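Local coordinates for protein yeast glycogen phosphorylase (Saccharomyces cerevisiae, PDB 1YGP) that belongs to the carbohydrate phosphorylase family of the GT-B clan and carries a bound pyridoxal-5'-phosphate, at residues V606-I609 with H610-R614; Y661-A664 with K665-I668; Q616-V619 with F620-Y624; D809-Y813 with H814-Y818. One frame throughout, in Å; residues are numbered along the deposited sequence.

Contact 1: V606-I609 with H610-R614; sequences VKRI and HEYKR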
loop_
_atom_site.group_PDB
_atom_site.type_symbol
_atom_site.label_atom_id
_atom_site.label_comp_id
_atom_site.label_asym_id
_atom_site.label_seq_id
_atom_site.Cartn_x
_atom_site.Cartn_y
_atom_site.Cartn_z
ATOM N N VAL A 606 19.534 -22.422 -17.150
ATOM C CA VAL A 606 18.762 -21.598 -16.244
ATOM C C VAL A 606 17.346 -22.169 -16.101
ATOM O O VAL A 606 16.522 -22.139 -17.032
ATOM C CB VAL A 606 18.689 -20.105 -16.732
ATOM C CG1 VAL A 606 20.075 -19.498 -16.610
ATOM C CG2 VAL A 606 18.281 -19.958 -18.191
ATOM N N LYS A 607 17.074 -22.779 -14.943
ATOM C CA LYS A 607 15.756 -23.283 -14.591
ATOM C C LYS A 607 15.758 -23.737 -13.150
ATOM O O LYS A 607 16.771 -23.624 -12.459
ATOM C CB LYS A 607 15.330 -24.461 -15.453
ATOM C CG LYS A 607 16.225 -25.681 -15.525
ATOM C CD LYS A 607 15.840 -26.451 -16.785
ATOM C CE LYS A 607 16.120 -25.628 -18.032
ATOM N NZ LYS A 607 15.419 -26.189 -19.167
ATOM N N ARG A 608 14.617 -24.238 -12.686
ATOM C CA ARG A 608 14.427 -24.686 -11.325
ATOM C C ARG A 608 15.454 -25.727 -10.973
ATOM O O ARG A 608 15.700 -26.660 -11.736
ATOM C CB ARG A 608 13.021 -25.251 -11.202
ATOM C CG ARG A 608 12.592 -25.821 -9.853
ATOM C CD ARG A 608 11.098 -25.593 -9.776
ATOM N NE ARG A 608 10.366 -26.829 -9.665
ATOM C CZ ARG A 608 10.153 -27.635 -10.701
ATOM N NH1 ARG A 608 10.609 -27.362 -11.927
ATOM N NH2 ARG A 608 9.412 -28.730 -10.508
ATOM N N ILE A 609 16.064 -25.484 -9.830
ATOM C CA ILE A 609 17.100 -26.341 -9.311
ATOM C C ILE A 609 16.332 -27.545 -8.808
ATOM O O ILE A 609 15.523 -27.413 -7.884
ATOM C CB ILE A 609 17.837 -25.644 -8.141
ATOM C CG1 ILE A 609 18.431 -24.285 -8.548
ATOM C CG2 ILE A 609 18.880 -26.619 -7.629
ATOM C CD1 ILE A 609 19.447 -24.216 -9.720
ATOM N N HIS A 610 16.523 -28.725 -9.368
ATOM C CA HIS A 610 15.824 -29.889 -8.859
ATOM C C HIS A 610 16.671 -31.056 -9.281
ATOM O O HIS A 610 17.082 -31.057 -10.438
ATOM C CB HIS A 610 14.448 -30.059 -9.497
ATOM C CG HIS A 610 13.608 -31.132 -8.828
ATOM N ND1 HIS A 610 13.908 -32.379 -8.439
ATOM C CD2 HIS A 610 12.301 -30.904 -8.487
ATOM C CE1 HIS A 610 12.837 -32.899 -7.886
ATOM N NE2 HIS A 610 11.885 -32.005 -7.919
ATOM N N GLU A 611 16.880 -32.094 -8.468
ATOM C CA GLU A 611 17.667 -33.239 -8.916
ATOM C C GLU A 611 17.289 -33.849 -10.266
ATOM O O GLU A 611 18.196 -34.194 -11.023
ATOM C CB GLU A 611 17.601 -34.344 -7.908
ATOM C CG GLU A 611 18.305 -34.073 -6.608
ATOM C CD GLU A 611 18.087 -35.247 -5.680
ATOM O OE1 GLU A 611 17.059 -35.288 -4.994
ATOM O OE2 GLU A 611 18.948 -36.128 -5.668
ATOM N N TYR A 612 15.990 -33.966 -10.614
ATOM C CA TYR A 612 15.601 -34.504 -11.904
ATOM C C TYR A 612 15.925 -33.588 -13.090
ATOM O O TYR A 612 15.865 -33.993 -14.249
ATOM C CB TYR A 612 14.095 -34.842 -11.869
ATOM C CG TYR A 612 13.073 -33.792 -12.299
ATOM C CD1 TYR A 612 12.822 -33.584 -13.659
ATOM C CD2 TYR A 612 12.397 -33.023 -11.356
ATOM C CE1 TYR A 612 11.922 -32.612 -14.079
ATOM C CE2 TYR A 612 11.486 -32.045 -11.776
ATOM C CZ TYR A 612 11.257 -31.838 -13.141
ATOM O OH TYR A 612 10.422 -30.819 -13.571
ATOM N N LYS A 613 16.200 -32.304 -12.871
ATOM C CA LYS A 613 16.590 -31.403 -13.951
ATOM C C LYS A 613 18.063 -31.596 -14.238
ATOM O O LYS A 613 18.601 -30.996 -15.169
ATOM C CB LYS A 613 16.414 -29.960 -13.589
ATOM C CG LYS A 613 15.008 -29.604 -13.257
ATOM C CD LYS A 613 14.242 -29.389 -14.506
ATOM C CE LYS A 613 13.014 -28.723 -14.003
ATOM N NZ LYS A 613 12.034 -28.705 -15.055
ATOM N N ARG A 614 18.714 -32.368 -13.377
ATOM C CA ARG A 614 20.094 -32.756 -13.468
ATOM C C ARG A 614 21.099 -31.637 -13.630
ATOM O O ARG A 614 22.062 -31.719 -14.390
ATOM C CB ARG A 614 20.209 -33.792 -14.588
ATOM C CG ARG A 614 19.354 -34.979 -14.185
ATOM C CD ARG A 614 19.851 -36.218 -14.842
ATOM N NE ARG A 614 19.718 -36.111 -16.280
ATOM C CZ ARG A 614 20.020 -37.125 -17.108
ATOM N NH1 ARG A 614 20.460 -38.296 -16.608
ATOM N NH2 ARG A 614 19.885 -36.954 -18.440
#
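Arg608 and Lys613 meet in the loop before helix 615-634, and their side chains cross at about a right angle. The methylene CG of Lys613 lies 3.4 Å from the backbone O of Arg608. Further out, Lys613 CE comes to 3.5 Å from Arg608 NH1. Both cationic ends gather at a bound phosphate ion, probably from the crystallisation liquor. Arg608 NH1 pairs with this ion, while Lys613 NZ reaches it only at long, weak range. Two rings also border the guanidinium. His610 CD2 lies over one face, 4.1 Å from Arg608 NH2. Tyr612 OH sits near the guanidinium plane, 3.8 Å from Arg608 NH1, and the Tyr612 ring is turned 75° from that plane. Lys613 NZ donates to Tyr612 OH (3.0 Å). This loop follows strand 601-606 of the parallel sheet in a GT-B protein. It carries Lys607 of the pyridoxal-5'-phosphate pocket. Lys607 CD lies 4.0 Å from Lys613 CD. A second shell fixes these groups. Lys607 NZ is hydrogen-bonded to His713 ND1, and Lys613 NZ forms a salt bridge with Glu720. Gln615 bonds to Arg608 O through NE2 and to His610 N through OE1. A short 3-10 segment, 611-613, follows His610, with Lys613 N bonded to His610 O (2.9 Å). Arg614 then takes the N-cap position of helix 615-634.

Contact 2: Y661-A664 with K665-I668; sequences YYMA and KLII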
loop_
_atom_site.group_PDB
_atom_site.type_symbol
_atom_site.label_atom_id
_atom_site.label_comp_id
_atom_site.label_asym_id
_atom_site.label_seq_id
_atom_site.Cartn_x
_atom_site.Cartn_y
_atom_site.Cartn_z
ATOM N N TYR A 661 14.285 -27.983 0.042
ATOM C CA TYR A 661 14.794 -29.087 -0.711
ATOM C C TYR A 661 16.290 -29.054 -0.448
ATOM O O TYR A 661 17.051 -28.407 -1.172
ATOM C CB TYR A 661 14.389 -28.849 -2.169
ATOM C CG TYR A 661 14.684 -29.983 -3.143
ATOM C CD1 TYR A 661 15.344 -31.150 -2.754
ATOM C CD2 TYR A 661 14.307 -29.826 -4.468
ATOM C CE1 TYR A 661 15.629 -32.146 -3.674
ATOM C CE2 TYR A 661 14.593 -30.819 -5.394
ATOM C CZ TYR A 661 15.251 -31.971 -4.984
ATOM O OH TYR A 661 15.528 -32.961 -5.904
ATOM N N TYR A 662 16.726 -29.801 0.570
ATOM C CA TYR A 662 18.129 -29.831 0.944
ATOM C C TYR A 662 19.096 -30.129 -0.194
ATOM O O TYR A 662 20.082 -29.406 -0.379
ATOM C CB TYR A 662 18.378 -30.860 2.052
ATOM C CG TYR A 662 19.844 -30.896 2.510
ATOM C CD1 TYR A 662 20.436 -29.751 3.064
ATOM C CD2 TYR A 662 20.603 -32.067 2.342
ATOM C CE1 TYR A 662 21.783 -29.779 3.446
ATOM C CE2 TYR A 662 21.949 -32.097 2.722
ATOM C CZ TYR A 662 22.537 -30.950 3.274
ATOM O OH TYR A 662 23.873 -30.958 3.653
ATOM N N MET A 663 18.836 -31.192 -0.957
ATOM C CA MET A 663 19.731 -31.561 -2.041
ATOM C C MET A 663 19.777 -30.464 -3.101
ATOM O O MET A 663 20.858 -30.163 -3.616
ATOM C CB MET A 663 19.271 -32.870 -2.664
ATOM C CG MET A 663 20.409 -33.647 -3.324
ATOM S SD MET A 663 21.682 -34.265 -2.190
ATOM C CE MET A 663 20.697 -35.355 -1.207
ATOM N N ALA A 664 18.663 -29.782 -3.400
ATOM C CA ALA A 664 18.706 -28.740 -4.417
ATOM C C ALA A 664 19.532 -27.569 -3.895
ATOM O O ALA A 664 20.410 -27.035 -4.582
ATOM C CB ALA A 664 17.314 -28.285 -4.726
ATOM N N LYS A 665 19.346 -27.221 -2.624
ATOM C CA LYS A 665 20.180 -26.205 -2.020
ATOM C C LYS A 665 21.649 -26.634 -1.986
ATOM O O LYS A 665 22.518 -25.768 -2.151
ATOM C CB LYS A 665 19.652 -25.912 -0.625
ATOM C CG LYS A 665 18.614 -24.811 -0.699
ATOM C CD LYS A 665 17.832 -24.702 0.592
ATOM C CE LYS A 665 17.074 -23.392 0.593
ATOM N NZ LYS A 665 16.693 -22.999 1.947
ATOM N N LEU A 666 21.994 -27.920 -1.851
ATOM C CA LEU A 666 23.396 -28.336 -1.908
ATOM C C LEU A 666 23.933 -28.082 -3.288
ATOM O O LEU A 666 25.066 -27.604 -3.409
ATOM C CB LEU A 666 23.650 -29.823 -1.676
ATOM C CG LEU A 666 23.960 -30.334 -0.288
ATOM C CD1 LEU A 666 24.189 -31.838 -0.323
ATOM C CD2 LEU A 666 25.206 -29.628 0.231
ATOM N N ILE A 667 23.118 -28.337 -4.324
ATOM C CA ILE A 667 23.614 -28.206 -5.673
ATOM C C ILE A 667 23.950 -26.747 -5.947
ATOM O O ILE A 667 24.978 -26.465 -6.586
ATOM C CB ILE A 667 22.569 -28.761 -6.651
ATOM C CG1 ILE A 667 22.485 -30.276 -6.440
ATOM C CG2 ILE A 667 22.960 -28.444 -8.099
ATOM C CD1 ILE A 667 21.474 -31.057 -7.313
ATOM N N ILE A 668 23.183 -25.799 -5.395
ATOM C CA ILE A 668 23.516 -24.394 -5.581
ATOM C C ILE A 668 24.846 -24.116 -4.903
ATOM O O ILE A 668 25.670 -23.454 -5.537
ATOM C CB ILE A 668 22.388 -23.507 -5.009
ATOM C CG1 ILE A 668 21.110 -23.699 -5.844
ATOM C CG2 ILE A 668 22.808 -22.056 -5.043
ATOM C CD1 ILE A 668 19.853 -22.917 -5.428
#
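Leu666 reaches back over one turn of helix to Tyr662 and Met663. Its CB lies 3.4 Å from Met663 O, close to the helix backbone. CG comes next and sits over the face of the Tyr662 ring, 4.3 Å from the centroid and 26° off the normal. This is a CH-pi contact. The branches then part. CD1 touches Tyr662 CE2 at 3.8 Å and Met663 SD at 4.0 Å, so it bridges the ring and the thioether. CD2 lies by the phenol end of the ring, 3.9 Å from Tyr662 OH. The Tyr662 CG is anti to its N (chi1 -178°), and this swings the ring under Leu666 CG although the Tyr662 CB starts out pointing away. Backbone bonds hold the turn: Leu666 N to Tyr662 O (2.8 Å) and, from the N-cap residue, Lys665 N to Tyr661 O (3.0 Å, 173°). Lys665 NZ is held by Pro659 O and by a salt bridge to Glu207. The segments open helix 662-678, which joins strands 649-654 and 688-693 in a beta-alpha-beta unit. Met663 and Leu666 face Pro806 of helix 805-813, Ile667 rests on helix 615-634, and Lys665 and Ile668 touch Gln205 of strand 204-208.

Contact 3: Q616-V619 with F620-Y624; sequences QLNV and FGIIY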
loop_
_atom_site.group_PDB
_atom_site.type_symbol
_atom_site.label_atom_id
_atom_site.label_comp_id
_atom_site.label_asym_id
_atom_site.label_seq_id
_atom_site.Cartn_x
_atom_site.Cartn_y
_atom_site.Cartn_z
ATOM N N GLN A 616 23.191 -31.251 -11.457
ATOM C CA GLN A 616 24.371 -31.929 -10.951
ATOM C C GLN A 616 25.121 -32.678 -12.036
ATOM O O GLN A 616 26.350 -32.737 -11.958
ATOM C CB GLN A 616 24.030 -32.909 -9.812
ATOM C CG GLN A 616 23.260 -34.188 -10.077
ATOM C CD GLN A 616 21.776 -34.016 -10.288
ATOM O OE1 GLN A 616 21.291 -32.929 -10.572
ATOM N NE2 GLN A 616 20.993 -35.068 -10.165
ATOM N N LEU A 617 24.428 -33.175 -13.081
ATOM C CA LEU A 617 25.077 -33.872 -14.187
ATOM C C LEU A 617 25.931 -32.808 -14.872
ATOM O O LEU A 617 27.107 -33.021 -15.159
ATOM C CB LEU A 617 24.049 -34.409 -15.200
ATOM C CG LEU A 617 24.212 -35.535 -16.262
ATOM C CD1 LEU A 617 23.392 -35.086 -17.437
ATOM C CD2 LEU A 617 25.634 -35.765 -16.773
ATOM N N ASN A 618 25.374 -31.622 -15.078
ATOM C CA ASN A 618 26.070 -30.533 -15.740
ATOM C C ASN A 618 27.282 -30.082 -14.944
ATOM O O ASN A 618 28.360 -29.893 -15.525
ATOM C CB ASN A 618 25.100 -29.393 -15.917
ATOM C CG ASN A 618 25.642 -28.174 -16.633
ATOM O OD1 ASN A 618 26.773 -28.124 -17.101
ATOM N ND2 ASN A 618 24.860 -27.117 -16.745
ATOM N N VAL A 619 27.155 -29.977 -13.611
ATOM C CA VAL A 619 28.281 -29.594 -12.762
ATOM C C VAL A 619 29.346 -30.704 -12.791
ATOM O O VAL A 619 30.543 -30.403 -12.950
ATOM C CB VAL A 619 27.864 -29.357 -11.273
ATOM C CG1 VAL A 619 28.975 -28.585 -10.597
ATOM C CG2 VAL A 619 26.676 -28.452 -11.117
ATOM N N PHE A 620 28.973 -31.992 -12.699
ATOM C CA PHE A 620 29.947 -33.078 -12.746
ATOM C C PHE A 620 30.721 -33.050 -14.055
ATOM O O PHE A 620 31.926 -33.323 -14.094
ATOM C CB PHE A 620 29.254 -34.431 -12.582
ATOM C CG PHE A 620 28.611 -34.615 -11.218
ATOM C CD1 PHE A 620 29.002 -33.862 -10.112
ATOM C CD2 PHE A 620 27.564 -35.525 -11.079
ATOM C CE1 PHE A 620 28.340 -34.015 -8.886
ATOM C CE2 PHE A 620 26.907 -35.674 -9.855
ATOM C CZ PHE A 620 27.290 -34.920 -8.759
ATOM N N GLY A 621 30.048 -32.650 -15.121
ATOM C CA GLY A 621 30.704 -32.447 -16.385
ATOM C C GLY A 621 31.683 -31.282 -16.290
ATOM O O GLY A 621 32.768 -31.409 -16.870
ATOM N N ILE A 622 31.369 -30.165 -15.583
ATOM C CA ILE A 622 32.295 -29.024 -15.479
ATOM C C ILE A 622 33.529 -29.438 -14.731
ATOM O O ILE A 622 34.626 -29.265 -15.269
ATOM C CB ILE A 622 31.752 -27.773 -14.727
ATOM C CG1 ILE A 622 30.678 -27.122 -15.554
ATOM C CG2 ILE A 622 32.849 -26.728 -14.527
ATOM C CD1 ILE A 622 30.199 -25.795 -14.992
ATOM N N ILE A 623 33.351 -29.981 -13.521
ATOM C CA ILE A 623 34.481 -30.447 -12.739
ATOM C C ILE A 623 35.298 -31.422 -13.566
ATOM O O ILE A 623 36.506 -31.194 -13.628
ATOM C CB ILE A 623 34.035 -31.138 -11.442
ATOM C CG1 ILE A 623 33.250 -30.182 -10.551
ATOM C CG2 ILE A 623 35.274 -31.587 -10.685
ATOM C CD1 ILE A 623 32.626 -30.874 -9.330
ATOM N N TYR A 624 34.714 -32.419 -14.253
ATOM C CA TYR A 624 35.472 -33.344 -15.092
ATOM C C TYR A 624 36.384 -32.587 -16.049
ATOM O O TYR A 624 37.594 -32.827 -16.037
ATOM C CB TYR A 624 34.548 -34.261 -15.929
ATOM C CG TYR A 624 35.333 -35.061 -16.978
ATOM C CD1 TYR A 624 36.065 -36.193 -16.604
ATOM C CD2 TYR A 624 35.403 -34.585 -18.298
ATOM C CE1 TYR A 624 36.872 -36.832 -17.545
ATOM C CE2 TYR A 624 36.209 -35.217 -19.238
ATOM C CZ TYR A 624 36.939 -36.338 -18.853
ATOM O OH TYR A 624 37.731 -36.968 -19.794
#
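Gln616 O accepts a hydrogen bond from the backbone N of Phe620 (2.8 Å), and the same i to i+4 pattern runs through both segments. Gly621 N bonds to Leu617 O, Ile622 N to Asn618 O, and Ile623 N to Val619 O (2.9 Å, 163°). Val619 O also receives a second, weak bond from Ile622 N. The main side-chain contact sits on the first of these turns. The Phe620 ring has Gln616 O over one face, 3.0 Å above the plane and offset toward the rim. Gln616 also packs on the ring with its aliphatic part: CB is 4.0 Å from Phe620 CZ, and CG is 3.9 Å from Phe620 CE2. The bend at chi2 (-76°) carries the amide away from the ring, with the two planes 88° apart. The amide NE2 is then bonded to Glu611 O. Farther along, Val619 CG1 loosely meets Ile623 CD1 at 4.5 Å. Val619 and Ile622 face helix 662-678, and Phe620 packs on helices 782-790 and 820-840. Asn618 ND2 is held by Gln605 OE1. Helix 615-634, with the shorter helix 639-645, makes the crossover between neighbouring parallel strands 601-606 and 649-654, as expected in the Rossmann-like domains of the GT-B fold.

Contact 4: D809-Y813 with H814-Y818; sequences DSIKY and HGDYY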
loop_
_atom_site.group_PDB
_atom_site.type_symbol
_atom_site.label_atom_id
_atom_site.label_comp_id
_atom_site.label_asym_id
_atom_site.label_seq_id
_atom_site.Cartn_x
_atom_site.Cartn_y
_atom_site.Cartn_z
ATOM N N ASP A 809 26.830 -39.763 -2.332
ATOM C CA ASP A 809 26.208 -41.000 -1.915
ATOM C C ASP A 809 24.856 -41.265 -2.524
ATOM O O ASP A 809 24.405 -42.410 -2.415
ATOM C CB ASP A 809 26.050 -41.051 -0.415
ATOM C CG ASP A 809 27.355 -40.993 0.364
ATOM O OD1 ASP A 809 28.437 -41.198 -0.203
ATOM O OD2 ASP A 809 27.266 -40.726 1.563
ATOM N N SER A 810 24.130 -40.338 -3.147
ATOM C CA SER A 810 22.871 -40.737 -3.756
ATOM C C SER A 810 23.212 -41.528 -5.020
ATOM O O SER A 810 22.680 -42.633 -5.207
ATOM C CB SER A 810 22.003 -39.508 -4.076
ATOM O OG SER A 810 22.523 -38.542 -4.981
ATOM N N ILE A 811 24.195 -41.058 -5.809
ATOM C CA ILE A 811 24.620 -41.732 -7.036
ATOM C C ILE A 811 25.304 -43.051 -6.718
ATOM O O ILE A 811 24.860 -44.124 -7.128
ATOM C CB ILE A 811 25.610 -40.864 -7.859
ATOM C CG1 ILE A 811 24.943 -39.591 -8.273
ATOM C CG2 ILE A 811 26.051 -41.600 -9.103
ATOM C CD1 ILE A 811 25.825 -38.685 -9.104
ATOM N N LYS A 812 26.355 -42.918 -5.914
ATOM C CA LYS A 812 27.251 -43.991 -5.535
ATOM C C LYS A 812 26.684 -45.050 -4.600
ATOM O O LYS A 812 27.308 -46.101 -4.447
ATOM C CB LYS A 812 28.466 -43.345 -4.910
ATOM C CG LYS A 812 29.701 -44.166 -4.993
ATOM C CD LYS A 812 30.800 -43.336 -4.395
ATOM C CE LYS A 812 32.079 -44.159 -4.348
ATOM N NZ LYS A 812 31.914 -45.327 -3.493
ATOM N N TYR A 813 25.554 -44.819 -3.917
ATOM C CA TYR A 813 25.032 -45.795 -2.969
ATOM C C TYR A 813 23.527 -45.791 -2.912
ATOM O O TYR A 813 22.971 -46.497 -2.075
ATOM C CB TYR A 813 25.504 -45.547 -1.521
ATOM C CG TYR A 813 27.001 -45.521 -1.273
ATOM C CD1 TYR A 813 27.739 -46.694 -1.178
ATOM C CD2 TYR A 813 27.631 -44.292 -1.147
ATOM C CE1 TYR A 813 29.111 -46.627 -0.957
ATOM C CE2 TYR A 813 28.997 -44.212 -0.926
ATOM C CZ TYR A 813 29.723 -45.383 -0.834
ATOM O OH TYR A 813 31.079 -45.289 -0.613
ATOM N N HIS A 814 22.739 -44.999 -3.632
ATOM C CA HIS A 814 21.290 -45.151 -3.508
ATOM C C HIS A 814 20.672 -45.263 -4.891
ATOM O O HIS A 814 19.848 -44.486 -5.372
ATOM C CB HIS A 814 20.710 -43.967 -2.718
ATOM C CG HIS A 814 21.267 -44.013 -1.319
ATOM N ND1 HIS A 814 22.327 -43.366 -0.847
ATOM C CD2 HIS A 814 20.814 -44.848 -0.334
ATOM C CE1 HIS A 814 22.554 -43.771 0.375
ATOM N NE2 HIS A 814 21.636 -44.662 0.669
ATOM N N GLY A 815 21.212 -46.249 -5.587
ATOM C CA GLY A 815 20.753 -46.624 -6.903
ATOM C C GLY A 815 20.772 -45.564 -7.990
ATOM O O GLY A 815 20.266 -45.901 -9.061
ATOM N N ASP A 816 21.333 -44.361 -7.806
ATOM C CA ASP A 816 21.351 -43.307 -8.802
ATOM C C ASP A 816 20.079 -43.255 -9.658
ATOM O O ASP A 816 20.063 -43.446 -10.888
ATOM C CB ASP A 816 22.600 -43.493 -9.663
ATOM C CG ASP A 816 22.777 -42.500 -10.815
ATOM O OD1 ASP A 816 22.762 -41.283 -10.622
ATOM O OD2 ASP A 816 22.902 -42.967 -11.937
ATOM N N TYR A 817 18.976 -42.986 -8.950
ATOM C CA TYR A 817 17.665 -42.876 -9.553
ATOM C C TYR A 817 17.557 -41.901 -10.726
ATOM O O TYR A 817 16.638 -42.046 -11.507
ATOM C CB TYR A 817 16.700 -42.490 -8.461
ATOM C CG TYR A 817 15.228 -42.569 -8.847
ATOM C CD1 TYR A 817 14.589 -43.812 -8.958
ATOM C CD2 TYR A 817 14.505 -41.395 -9.065
ATOM C CE1 TYR A 817 13.229 -43.887 -9.275
ATOM C CE2 TYR A 817 13.148 -41.465 -9.384
ATOM C CZ TYR A 817 12.514 -42.707 -9.483
ATOM O OH TYR A 817 11.155 -42.754 -9.739
ATOM N N TYR A 818 18.394 -40.888 -10.962
ATOM C CA TYR A 818 18.195 -39.999 -12.103
ATOM C C TYR A 818 19.170 -40.265 -13.228
ATOM O O TYR A 818 19.422 -39.400 -14.079
ATOM C CB TYR A 818 18.336 -38.558 -11.665
ATOM C CG TYR A 818 17.293 -38.224 -10.628
ATOM C CD1 TYR A 818 15.974 -38.057 -11.021
ATOM C CD2 TYR A 818 17.658 -38.145 -9.284
ATOM C CE1 TYR A 818 15.015 -37.814 -10.048
ATOM C CE2 TYR A 818 16.694 -37.903 -8.309
ATOM C CZ TYR A 818 15.383 -37.736 -8.708
ATOM O OH TYR A 818 14.423 -37.447 -7.768
#
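His814 turns its ring back along the preceding turn of helix and sets its edge toward Asp809 and Ser810. Its ND1 donates to Asp809 O at 2.8 Å. The bond is bent (144°), the acceptor lies 23° out of the ring plane, and the donor stands above the carbonyl plane. The ring is placed by a chi1 of -64°, which holds CG beside the backbone N and anti to the carbonyl carbon. Tyr813 approaches from a different direction: its O lies over one face of the imidazole, and its CB makes an off-centre CH-pi contact, 4.2 Å from the ring centroid. The phenol of Tyr813 heads away and its OH takes a bond from Lys812 NZ (3.0 Å). The Ile811 and Asp816 side chains run alongside each other in one direction. Asp816 OD1 is 3.6 Å from both Ile811 CG1 and Ile811 CG2, so a carboxylate rests against an aliphatic branch. Its polar partners lie further on: OD2 bonds to Ser821 OG, and OD1 to Val820 N. Ser810 O receives His814 N at 2.8 Å and, more weakly, Asp816 N at 3.4 Å. Gly815 and Asp816 both have positive phi, and the chain turns here toward helix 820-840. Asp816 ties the turn to the start of that helix, in a tight connection between two consecutive helices, 805-813 and 820-840.

The four contacts lie on one side of the chain's centre, around the parallel sheet that includes strands 601-606, 649-654 and 688-693. Along the chain the order is contact 1, contact 3, contact 2, contact 4. Contacts 1 and 3 each touch all the others. The centre of contact 1 is about 10 Å from that of contact 2, 13 Å from contact 3 and 17 Å from contact 4. Glu611 OE1 probably bonds to Tyr661 OH, and Arg614 NH1 to Tyr818 O. Ile667 CD1 packs on Gln616 OE1, and Phe620 CE2 on Ile811 CD1. Contacts 2 and 4 do not touch. The loop carrying Lys607 is thus set against helices 615-634 and 662-678 and the turn after helix 805-813.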